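Putative bacterial transcription regulation protein (Staphylococcus aureus, PDB 3LUR) probably binds small-molecule effectors, as a stand-alone domain related to the effector-binding domains of bacterial transcription activators. Local coordinates at residues 41-44 with 45-49. Sequence-based numbering, arbitrary orientation.
Sequences EGVI and ADLQL. With EDO (1,2-ethanediol), chain F; EDO (1,2-ethanediol), chain H.
Val43 and Leu47, one helical turn apart, run alongside each other on one flank of the helix, CG1 of Val43 meeting CD1 of Leu47 at 3.9 Å. With Val43 chi1 at 165°, CG1 stands anti to the backbone N, which puts this branch beside Leu47. Ile44 and Gln48 repeat the pattern more loosely: Gln48 CG passes 4.2 Å from Ile44 CG2, and a bend at chi2 (-66°) turns the amide off the line of the chain. There OE1 accepts a hydrogen bond from ND2 of Asn51, whereas a contact of NE2 with an ethanediol, probably from the crystallisation liquor, is doubtful. Beneath these pairs runs the first turn of a helix, with Asp46 N bonded to Gly42 O at 3.1 Å and Leu47 N to Val43 O at 2.9 Å. Gly42 serves two helices at once, closing 24-41 in a Schellman motif with positive phi (90°) and standing as N-cap of 43-50. The chain changes direction here, and the first turn of the short helix packs against the last turns of 24-41: Val43 touches Cys38, and Ile44 meets Trp35, Cys38 and Tyr39 and also reaches Ile74, while Leu47 and Gln48 rest on Val76 of barrel strand 70-77.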
loop_
_atom_site.group_PDB
_atom_site.type_symbol
_atom_site.label_atom_id
_atom_site.label_comp_id
_atom_site.label_asym_id
_atom_site.label_seq_id
_atom_site.Cartn_x
_atom_site.Cartn_y
_atom_site.Cartn_z
ATOM N N GLU A 41 -2.667 1.482 19.244
ATOM C CA GLU A 41 -3.301 2.768 19.566
ATOM C C GLU A 41 -4.770 2.837 19.216
ATOM O O GLU A 41 -5.462 3.750 19.645
ATOM C CB GLU A 41 -2.597 3.916 18.834
ATOM C CG GLU A 41 -1.200 4.160 19.288
ATOM C CD GLU A 41 -0.460 5.120 18.376
ATOM O OE1 GLU A 41 -1.118 5.838 17.575
ATOM O OE2 GLU A 41 0.782 5.150 18.461
ATOM N N GLY A 42 -5.251 1.882 18.435
ATOM C CA GLY A 42 -6.662 1.895 18.013
ATOM C C GLY A 42 -6.869 2.649 16.717
ATOM O O GLY A 42 -7.992 2.945 16.331
ATOM N N VAL A 43 -5.771 2.998 16.054
ATOM C CA VAL A 43 -5.861 3.702 14.804
ATOM C C VAL A 43 -6.485 2.795 13.751
ATOM O O VAL A 43 -7.306 3.253 12.932
ATOM C CB VAL A 43 -4.474 4.155 14.316
ATOM C CG1 VAL A 43 -4.541 4.570 12.849
ATOM C CG2 VAL A 43 -3.920 5.279 15.213
ATOM N N ILE A 44 -6.110 1.511 13.750
ATOM C CA ILE A 44 -6.648 0.616 12.732
ATOM C C ILE A 44 -8.157 0.494 12.867
ATOM O O ILE A 44 -8.868 0.550 11.860
ATOM C CB ILE A 44 -6.023 -0.790 12.707
ATOM C CG1 ILE A 44 -4.508 -0.731 12.490
ATOM C CG2 ILE A 44 -6.700 -1.635 11.573
ATOM C CD1 ILE A 44 -4.080 -0.056 11.192
ATOM N N ALA A 45 -8.646 0.360 14.100
ATOM C CA ALA A 45 -10.084 0.200 14.334
ATOM C C ALA A 45 -10.827 1.440 13.886
ATOM O O ALA A 45 -11.863 1.348 13.239
ATOM C CB ALA A 45 -10.375 -0.108 15.810
ATOM N N ASP A 46 -10.263 2.602 14.182
ATOM C CA ASP A 46 -10.869 3.846 13.779
ATOM C C ASP A 46 -10.926 4.024 12.246
ATOM O O ASP A 46 -11.923 4.477 11.724
ATOM C CB ASP A 46 -10.124 5.018 14.391
ATOM C CG ASP A 46 -10.917 6.296 14.313
ATOM O OD1 ASP A 46 -12.117 6.261 14.692
ATOM O OD2 ASP A 46 -10.354 7.322 13.871
ATOM N N LEU A 47 -9.834 3.700 11.545
ATOM C CA LEU A 47 -9.818 3.811 10.100
ATOM C C LEU A 47 -10.781 2.820 9.461
ATOM O O LEU A 47 -11.412 3.128 8.465
ATOM C CB LEU A 47 -8.414 3.600 9.546
ATOM C CG LEU A 47 -7.383 4.665 9.845
ATOM C CD1 LEU A 47 -6.053 4.231 9.216
ATOM C CD2 LEU A 47 -7.839 6.024 9.318
ATOM N N GLN A 48 -10.929 1.644 10.058
ATOM C CA GLN A 48 -11.840 0.657 9.494
ATOM C C GLN A 48 -13.279 1.124 9.551
ATOM O O GLN A 48 -14.078 0.722 8.709
ATOM C CB GLN A 48 -11.660 -0.721 10.129
ATOM C CG GLN A 48 -10.404 -1.423 9.656
ATOM C CD GLN A 48 -10.441 -1.789 8.160
ATOM O OE1 GLN A 48 -10.727 -0.955 7.296
ATOM N NE2 GLN A 48 -10.098 -3.042 7.858
ATOM N N LEU A 49 -13.602 2.012 10.490
ATOM C CA LEU A 49 -14.951 2.566 10.557
ATOM C C LEU A 49 -15.202 3.540 9.431
ATOM O O LEU A 49 -16.342 3.759 9.076
ATOM C CB LEU A 49 -15.196 3.265 11.884
ATOM C CG LEU A 49 -15.247 2.354 13.101
ATOM C CD1 LEU A 49 -15.394 3.206 14.383
ATOM C CD2 LEU A 49 -16.389 1.360 12.951
HETATM C C1 EDO F . 1.300 5.039 15.103
HETATM O O1 EDO F . 2.314 5.405 16.060
HETATM C C2 EDO F . 0.587 6.285 14.608
HETATM O O2 EDO F . 0.211 7.086 15.727
HETATM C C1 EDO H . -9.969 -5.913 7.070
HETATM O O1 EDO H . -8.688 -5.544 6.526
HETATM C C2 EDO H . -10.998 -6.035 5.938
HETATM O O2 EDO H . -11.340 -4.747 5.412
#